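Local coordinates for occlusion-derived virus envelope protein E66 (Autographa californica nucleopolyhedrovirus, PDB 3VSN) that cleaves non-sulfated chondroitin as a lyase of the virus envelope and is essential for oral infection, where it may digest the chondroitin sulfate barrier of the host midgut, at residues D136-F140 with T141-P145; Q217-Q220 with E221-T225; E272-T276 with V277-R281; V578-G581 with N582-A586. All coordinates share one frame; numbering follows the deposited sequence. Where two conformers were deposited one is given.

Overall arrangement
All four contacts are local: each joins two adjoining segments, and they follow one another along the chain without nesting or crossing. Interaction 1 covers the loop end and the first turns of helix 138-154 in the alpha-helical part, beside the active site. Interaction 2 is the whole of helix 217-225, with its centre about 20 Å from that of interaction 1. Interaction 3 starts helix 276-284 after the loop that follows helix 262-269. It touches interaction 2, where Leu223 CD2 meets Val273 CG1 at 3.8 Å. Interaction 4 closes the hairpin of strands 575-579 and 584-589 in the beta-sheet part, its centre about 55 Å from that of interaction 1.

Interaction 1. Residues D136-F140 with T141-P145; sequences DWYHF and TITMP
Ile142 N donates to Tyr138 O at 2.8 Å, the regular bond of a helical turn. Thr141 N bonds to Trp137 O, which also accepts from Phe140 N. At the next carbonyl the spacing widens: Met144 N reaches back five residues to His139 O at 2.8 Å, a pi-type turn. Pro145 has no N-H to give, and its CD sits 3.4 Å from Phe140 O, a buried carbonyl with no polar partner. The helix is kinked here.

Side chains pack along the same turns. CG1 of Ile142 lies over one face of the Tyr138 ring, 3.9 Å from its centroid, in a CH-pi contact. The ring reaches it because Tyr138 CG stands anti to the backbone N (chi1 -168°), and its OH is bonded to Glu51. Thr141 CB meets the edge of the Trp137 ring, 3.6 Å from CE3, while Thr141 OG1 bonds to Ser182. Trp137 also makes a cation-pi contact with Arg187 and touches the catalytic Asn191. This is a helix start with a pi-type turn and a proline kink, set beside the active site of the lyase's alpha-helical domain.

Interaction 2. Residues Q217-Q220 with E221-T225; sequences QGIQ and EILNT
This is a regular alpha-helix, the whole of helix 217-225 in the alpha-helical domain, and Gln217 to Gln220 bond in turn to Glu221 to Asn224. Four successive i to i+4 backbone bonds join the segments. Glu221 N donates to Gln217 O, Ile222 N to Gly218 O, Leu223 N to Ile219 O and Asn224 N to Gln220 O. The bond from Leu223 N is the shortest at 2.8 Å. The one from Asn224 N is 3.2 Å long.

The helix has a buried side and an exposed side. Ile219 and Ile222 belong to the buried side: both touch Ala179 and helix 189-205, which carries the catalytic Asn191. They also meet helix 262-269, through Phe269 and Tyr265 respectively. Leu223 reaches Phe269 too. Its CG approaches Ile219 CG2 at 4.1 Å, the two side chains slanting across each other.

Gln217 and Glu221 lie alongside one another and point the same way; Gln217 is exposed, while Glu221 also touches Val180. Gln217 is fully extended, with CG anti to the backbone N (chi1 177°), and this carries its amide level with the carboxylate. The two flat groups are turned 76° apart, and Gln217 NE2 stays 3.8 Å from Glu221 OE2.

Interaction 3. Residues E272-T276 with V277-R281; sequences EVINT and VGLTR
Thr276, Asn275 and Leu279 carry much of this contact, where a loop passes into helix 276-284. Thr276 O takes two bonds from Thr280. The backbone N of Thr280 comes at 2.9 Å and its OG1 at 2.8 Å, from opposite faces of the carbonyl plane. Thr280 OG1 stands beside its own backbone N (chi1 -60°), from where the hydroxyl can turn back to the carbonyl one turn earlier.

Asn275 is the N-cap. Its OD1 accepts from Gly278 N at 3.1 Å, and the N-H comes from well above the amide plane, 63° out of it. The side chain reaches forward because CG is anti to the backbone N (chi1 -175°). Its ND2 end is bonded to Phe228 O. A water accepts from Val277 N at 3.1 Å and gives a weak bond to OD1. Asn275 O receives Leu279 N at 3.0 Å, the first regular turn of the helix.

Leu279 also faces back to the loop. Its CD1 meets Ile274 CG2 at 3.4 Å, tighter than usual van der Waals contact, with the side chains crossing at about a right angle. Both side chains also touch Phe262 of helix 262-269. The chemistry implies a well-satisfied helix start: the cap and the water take up the early N-H groups of Gly278 and Val277, while Ile274 and Leu279 pack the loop on the first turn.

Interaction 4. Residues V578-G581 with N582-A586; sequences VNVG and NGVKA
A beta hairpin joins antiparallel strands 575-579 and 584-589, and Val578 pairs with Ala586 near its turn end. This is a hydrogen-bonded pair: Val578 N donates to Ala586 O at 2.9 Å, and Ala586 N returns a bond to Val578 O. Asn579 and Lys585 form the next, non-hydrogen-bonded pair. Val580 N then bonds to Val584 O at 3.1 Å and closes the loop.

Two asparagines shape the turn, each as an Asx turn. Asn579 OD1 accepts from Gly581 N, which sits 45° out of the amide plane. Asn582 CG sits between the backbone N and the carbonyl carbon (chi1 70°), which lets OD1 take Val584 N at 3.0 Å. Gly581 and Gly583 both have positive phi, with backbone angles that favour glycine. A water donates to Asn579 OD1 at 2.8 Å and accepts from Gly583 N, so it links the two sides of the turn.

Val578 and Ala586 lie on one face of the sheet and both touch Leu447 of strand 440-449, as does Val580. Asn579 and Lys585 are on the other face, where the extended lysine forms a salt bridge with Glu626. The hairpin thus packs one side against another sheet of the beta part. Val580 and Val584 run side by side in the same direction, with Val580 CG2 3.8 Å from Val584 CG1, while Val580 CG1 lies 3.3 Å from Asn582 OD1.

Interaction 1. Residues D136-F140 with T141-P145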
# COMPACT_ATOMS: atom_id res chain seq x y z
N ASP A 136 3.10 -1.48 -29.60
CA ASP A 136 4.12 -1.54 -28.55
C ASP A 136 4.95 -0.25 -28.48
O ASP A 136 6.18 -0.27 -28.60
CB ASP A 136 5.01 -2.78 -28.72
CG ASP A 136 4.28 -4.08 -28.39
OD1 ASP A 136 3.06 -4.04 -28.13
OD2 ASP A 136 4.94 -5.14 -28.39
N TRP A 137 4.26 0.86 -28.27
CA TRP A 137 4.86 2.19 -28.29
C TRP A 137 5.55 2.56 -27.00
O TRP A 137 6.37 3.49 -26.98
CB TRP A 137 3.78 3.23 -28.61
CG TRP A 137 2.68 3.23 -27.58
CD1 TRP A 137 1.47 2.53 -27.62
CD2 TRP A 137 2.66 3.94 -26.29
NE1 TRP A 137 0.73 2.77 -26.49
CE2 TRP A 137 1.38 3.61 -25.65
CE3 TRP A 137 3.54 4.80 -25.64
CZ2 TRP A 137 1.03 4.12 -24.41
CZ3 TRP A 137 3.17 5.31 -24.39
CH2 TRP A 137 1.94 4.98 -23.79
N TYR A 138 5.23 1.85 -25.93
CA TYR A 138 5.60 2.23 -24.55
C TYR A 138 7.06 2.65 -24.37
O TYR A 138 7.34 3.77 -23.94
CB TYR A 138 5.25 1.11 -23.56
CG TYR A 138 5.34 1.53 -22.10
CD1 TYR A 138 4.31 2.25 -21.49
CD2 TYR A 138 6.45 1.20 -21.32
CE1 TYR A 138 4.38 2.63 -20.16
CE2 TYR A 138 6.53 1.57 -19.98
CZ TYR A 138 5.49 2.29 -19.41
OH TYR A 138 5.55 2.67 -18.08
N HIS A 139 7.98 1.75 -24.69
CA HIS A 139 9.40 1.98 -24.43
C HIS A 139 10.03 3.06 -25.27
O HIS A 139 11.08 3.59 -24.92
CB HIS A 139 10.18 0.67 -24.51
CG HIS A 139 9.91 -0.25 -23.34
ND1 HIS A 139 9.37 -1.47 -23.49
CD2 HIS A 139 10.12 -0.07 -21.97
CE1 HIS A 139 9.25 -2.05 -22.28
NE2 HIS A 139 9.71 -1.19 -21.35
N PHE A 140 9.37 3.42 -26.37
CA PHE A 140 9.85 4.51 -27.22
C PHE A 140 9.48 5.88 -26.66
O PHE A 140 10.26 6.83 -26.76
CB PHE A 140 9.32 4.34 -28.65
CG PHE A 140 9.74 3.05 -29.30
CD1 PHE A 140 11.02 2.89 -29.81
CD2 PHE A 140 8.85 1.99 -29.39
CE1 PHE A 140 11.42 1.69 -30.39
CE2 PHE A 140 9.23 0.79 -29.98
CZ PHE A 140 10.51 0.64 -30.48
N THR A 141 8.29 5.97 -26.07
CA THR A 141 7.76 7.22 -25.53
C THR A 141 8.15 7.45 -24.06
O THR A 141 8.43 8.58 -23.65
CB THR A 141 6.22 7.25 -25.65
OG1 THR A 141 5.85 7.28 -27.04
CG2 THR A 141 5.61 8.44 -24.95
N ILE A 142 8.18 6.36 -23.29
CA ILE A 142 8.37 6.45 -21.84
C ILE A 142 9.82 6.22 -21.44
O ILE A 142 10.47 7.12 -20.92
CB ILE A 142 7.42 5.48 -21.08
CG1 ILE A 142 5.95 5.74 -21.44
CG2 ILE A 142 7.64 5.55 -19.57
CD1 ILE A 142 5.47 7.16 -21.20
N THR A 143 10.33 5.02 -21.72
CA THR A 143 11.65 4.62 -21.24
C THR A 143 12.81 5.25 -22.01
O THR A 143 13.79 5.70 -21.41
CB THR A 143 11.80 3.08 -21.23
OG1 THR A 143 10.57 2.50 -20.78
CG2 THR A 143 12.92 2.65 -20.30
N MET A 144 12.70 5.29 -23.33
CA MET A 144 13.79 5.81 -24.17
C MET A 144 14.19 7.27 -23.88
O MET A 144 15.38 7.56 -23.77
CB MET A 144 13.50 5.60 -25.65
CG MET A 144 14.69 5.87 -26.56
SD MET A 144 14.24 5.78 -28.30
CE MET A 144 13.29 7.29 -28.49
N PRO A 145 13.21 8.20 -23.76
CA PRO A 145 13.61 9.57 -23.43
C PRO A 145 14.36 9.68 -22.10
O PRO A 145 15.23 10.54 -21.96
CB PRO A 145 12.28 10.31 -23.38
CG PRO A 145 11.41 9.55 -24.33
CD PRO A 145 11.77 8.12 -24.06

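Interaction 2. Residues Q217-Q220 with E221-T225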
# COMPACT_ATOMS: atom_id res chain seq x y z
N GLN A 217 1.58 24.62 -23.17
CA GLN A 217 0.30 23.93 -23.03
C GLN A 217 0.45 22.52 -22.44
O GLN A 217 -0.31 22.12 -21.55
CB GLN A 217 -0.43 23.88 -24.37
CG GLN A 217 -1.76 23.11 -24.37
CD GLN A 217 -2.37 22.97 -25.75
OE1 GLN A 217 -1.87 23.53 -26.74
NE2 GLN A 217 -3.47 22.23 -25.84
N GLY A 218 1.43 21.77 -22.95
CA GLY A 218 1.70 20.40 -22.50
C GLY A 218 2.07 20.33 -21.03
O GLY A 218 1.57 19.47 -20.30
N ILE A 219 2.95 21.23 -20.59
CA ILE A 219 3.38 21.32 -19.20
C ILE A 219 2.21 21.72 -18.29
O ILE A 219 2.08 21.20 -17.17
CB ILE A 219 4.59 22.27 -19.04
CG1 ILE A 219 5.83 21.70 -19.74
CG2 ILE A 219 4.89 22.58 -17.57
CD1 ILE A 219 6.47 20.50 -19.06
N GLN A 220 1.35 22.61 -18.78
CA GLN A 220 0.14 23.02 -18.05
C GLN A 220 -0.80 21.83 -17.80
O GLN A 220 -1.40 21.74 -16.73
CB GLN A 220 -0.59 24.15 -18.78
CG GLN A 220 0.14 25.49 -18.74
CD GLN A 220 0.07 26.16 -17.38
OE1 GLN A 220 1.10 26.48 -16.78
NE2 GLN A 220 -1.15 26.39 -16.89
N GLU A 221 -0.92 20.94 -18.78
CA GLU A 221 -1.70 19.71 -18.62
C GLU A 221 -1.11 18.82 -17.52
O GLU A 221 -1.85 18.28 -16.69
CB GLU A 221 -1.80 18.95 -19.94
CG GLU A 221 -2.65 19.64 -20.99
CD GLU A 221 -2.72 18.89 -22.31
OE1 GLU A 221 -2.25 17.73 -22.39
OE2 GLU A 221 -3.26 19.46 -23.28
N ILE A 222 0.21 18.68 -17.52
CA ILE A 222 0.91 17.87 -16.52
C ILE A 222 0.78 18.47 -15.12
O ILE A 222 0.55 17.74 -14.16
CB ILE A 222 2.40 17.62 -16.90
CG1 ILE A 222 2.48 16.72 -18.14
CG2 ILE A 222 3.17 17.00 -15.74
CD1 ILE A 222 3.86 16.65 -18.77
N LEU A 223 0.92 19.79 -15.02
CA LEU A 223 0.75 20.49 -13.74
C LEU A 223 -0.62 20.22 -13.12
O LEU A 223 -0.74 20.07 -11.90
CB LEU A 223 0.99 22.00 -13.88
CG LEU A 223 2.40 22.47 -14.26
CD1 LEU A 223 2.41 23.98 -14.42
CD2 LEU A 223 3.45 22.03 -13.25
N ASN A 224 -1.64 20.15 -13.96
CA ASN A 224 -2.98 19.77 -13.52
C ASN A 224 -3.00 18.32 -13.04
O ASN A 224 -3.55 18.02 -11.97
CB ASN A 224 -3.99 19.96 -14.65
CG ASN A 224 -5.38 20.28 -14.14
OD1 ASN A 224 -6.28 19.44 -14.17
ND2 ASN A 224 -5.56 21.50 -13.65
N THR A 225 -2.39 17.43 -13.83
CA THR A 225 -2.33 16.00 -13.51
C THR A 225 -1.64 15.73 -12.17
O THR A 225 -2.07 14.86 -11.40
CB THR A 225 -1.66 15.21 -14.66
OG1 THR A 225 -2.46 15.35 -15.85
CG2 THR A 225 -1.53 13.72 -14.33

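Interaction 3. Residues E272-T276 with V277-R281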
# COMPACT_ATOMS: atom_id res chain seq x y z
N GLU A 272 4.72 24.58 -4.92
CA GLU A 272 3.27 24.76 -4.95
C GLU A 272 2.54 23.83 -5.93
O GLU A 272 1.33 23.67 -5.84
CB GLU A 272 2.91 26.23 -5.23
CG GLU A 272 2.54 27.03 -3.98
CD GLU A 272 3.71 27.21 -3.03
OE1 GLU A 272 3.50 27.06 -1.80
OE2 GLU A 272 4.83 27.52 -3.50
N VAL A 273 3.29 23.22 -6.85
CA VAL A 273 2.66 22.41 -7.92
C VAL A 273 2.08 21.05 -7.51
O VAL A 273 1.19 20.53 -8.18
CB VAL A 273 3.58 22.26 -9.16
CG1 VAL A 273 3.89 23.62 -9.78
CG2 VAL A 273 4.86 21.51 -8.83
N ILE A 274 2.58 20.47 -6.43
CA ILE A 274 2.10 19.16 -5.96
C ILE A 274 1.60 19.24 -4.52
O ILE A 274 2.22 19.87 -3.68
CB ILE A 274 3.19 18.08 -6.09
CG1 ILE A 274 3.61 17.90 -7.55
CG2 ILE A 274 2.70 16.75 -5.53
CD1 ILE A 274 4.82 17.01 -7.76
N ASN A 275 0.47 18.59 -4.24
CA ASN A 275 -0.04 18.46 -2.88
C ASN A 275 0.84 17.51 -2.06
O ASN A 275 0.46 16.37 -1.78
CB ASN A 275 -1.51 18.01 -2.91
CG ASN A 275 -2.15 17.96 -1.53
OD1 ASN A 275 -1.57 18.40 -0.54
ND2 ASN A 275 -3.35 17.40 -1.46
N THR A 276 2.02 18.00 -1.68
CA THR A 276 3.04 17.20 -1.00
C THR A 276 2.57 16.66 0.36
O THR A 276 2.85 15.51 0.70
CB THR A 276 4.37 17.99 -0.85
OG1 THR A 276 4.90 18.25 -2.16
CG2 THR A 276 5.41 17.20 -0.06
N VAL A 277 1.86 17.49 1.12
CA VAL A 277 1.33 17.07 2.42
C VAL A 277 0.35 15.91 2.25
O VAL A 277 0.47 14.88 2.93
CB VAL A 277 0.69 18.25 3.19
CG1 VAL A 277 -0.01 17.75 4.46
CG2 VAL A 277 1.74 19.29 3.55
N GLY A 278 -0.60 16.07 1.33
CA GLY A 278 -1.57 15.03 1.00
C GLY A 278 -0.93 13.71 0.59
O GLY A 278 -1.33 12.64 1.07
N LEU A 279 0.08 13.79 -0.27
CA LEU A 279 0.76 12.59 -0.78
C LEU A 279 1.61 11.91 0.28
O LEU A 279 1.59 10.68 0.39
CB LEU A 279 1.59 12.92 -2.02
CG LEU A 279 0.79 13.28 -3.28
CD1 LEU A 279 1.71 13.69 -4.41
CD2 LEU A 279 -0.11 12.14 -3.72
N THR A 280 2.35 12.70 1.06
CA THR A 280 3.17 12.16 2.15
C THR A 280 2.30 11.42 3.16
O THR A 280 2.62 10.31 3.57
CB THR A 280 4.00 13.27 2.84
OG1 THR A 280 4.86 13.88 1.87
CG2 THR A 280 4.86 12.70 3.97
N ARG A 281 1.19 12.05 3.55
CA ARG A 281 0.21 11.41 4.44
C ARG A 281 -0.38 10.13 3.84
O ARG A 281 -0.59 9.16 4.55
CB ARG A 281 -0.89 12.40 4.82
CG ARG A 281 -0.45 13.51 5.79
CD ARG A 281 -0.26 13.00 7.22
NE ARG A 281 -1.48 12.34 7.69
CZ ARG A 281 -1.59 11.03 7.92
NH1 ARG A 281 -2.76 10.55 8.32
NH2 ARG A 281 -0.56 10.21 7.74
O HOH W 1 0.96 20.39 0.45

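Interaction 4. Residues V578-G581 with N582-A586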
# COMPACT_ATOMS: atom_id res chain seq x y z
N VAL A 578 -11.48 -3.98 26.32
CA VAL A 578 -10.13 -4.54 26.28
C VAL A 578 -9.20 -3.71 27.16
O VAL A 578 -9.06 -2.50 26.96
CB VAL A 578 -9.56 -4.62 24.84
CG1 VAL A 578 -8.18 -5.27 24.85
CG2 VAL A 578 -10.50 -5.40 23.93
N ASN A 579 -8.60 -4.36 28.15
CA ASN A 579 -7.56 -3.73 28.95
C ASN A 579 -6.23 -4.40 28.62
O ASN A 579 -5.99 -5.54 29.01
CB ASN A 579 -7.88 -3.83 30.45
CG ASN A 579 -6.90 -3.05 31.32
OD1 ASN A 579 -5.90 -2.51 30.84
ND2 ASN A 579 -7.19 -2.98 32.62
N VAL A 580 -5.38 -3.68 27.88
CA VAL A 580 -4.08 -4.22 27.47
C VAL A 580 -3.18 -4.47 28.68
O VAL A 580 -2.35 -5.37 28.66
CB VAL A 580 -3.37 -3.28 26.46
CG1 VAL A 580 -2.03 -3.87 26.03
CG2 VAL A 580 -4.24 -3.04 25.24
N GLY A 581 -3.38 -3.67 29.73
CA GLY A 581 -2.63 -3.82 30.97
C GLY A 581 -1.38 -2.97 31.01
O GLY A 581 -0.60 -3.06 31.95
N ASN A 582 -1.19 -2.14 29.98
CA ASN A 582 -0.01 -1.29 29.85
C ASN A 582 -0.36 0.20 29.83
O ASN A 582 0.48 1.04 29.52
CB ASN A 582 0.77 -1.65 28.57
CG ASN A 582 0.02 -1.26 27.30
OD1 ASN A 582 -1.17 -0.94 27.34
ND2 ASN A 582 0.72 -1.27 26.17
N GLY A 583 -1.62 0.52 30.15
CA GLY A 583 -2.10 1.91 30.08
C GLY A 583 -3.10 2.16 28.95
O GLY A 583 -3.74 3.21 28.91
N VAL A 584 -3.22 1.21 28.03
CA VAL A 584 -4.17 1.31 26.92
C VAL A 584 -5.44 0.54 27.25
O VAL A 584 -5.38 -0.64 27.61
CB VAL A 584 -3.57 0.75 25.60
CG1 VAL A 584 -4.63 0.71 24.50
CG2 VAL A 584 -2.36 1.57 25.15
N LYS A 585 -6.58 1.23 27.16
CA LYS A 585 -7.89 0.60 27.27
C LYS A 585 -8.68 0.90 26.00
O LYS A 585 -8.55 1.98 25.42
CB LYS A 585 -8.67 1.15 28.48
CG LYS A 585 -8.17 0.71 29.85
CD LYS A 585 -9.05 1.28 30.95
CE LYS A 585 -8.61 0.84 32.35
NZ LYS A 585 -9.64 1.21 33.37
N ALA A 586 -9.48 -0.06 25.56
CA ALA A 586 -10.33 0.15 24.40
C ALA A 586 -11.73 -0.36 24.66
O ALA A 586 -11.92 -1.28 25.47
CB ALA A 586 -9.73 -0.51 23.16
O HOH W 2 -4.14 -0.43 31.35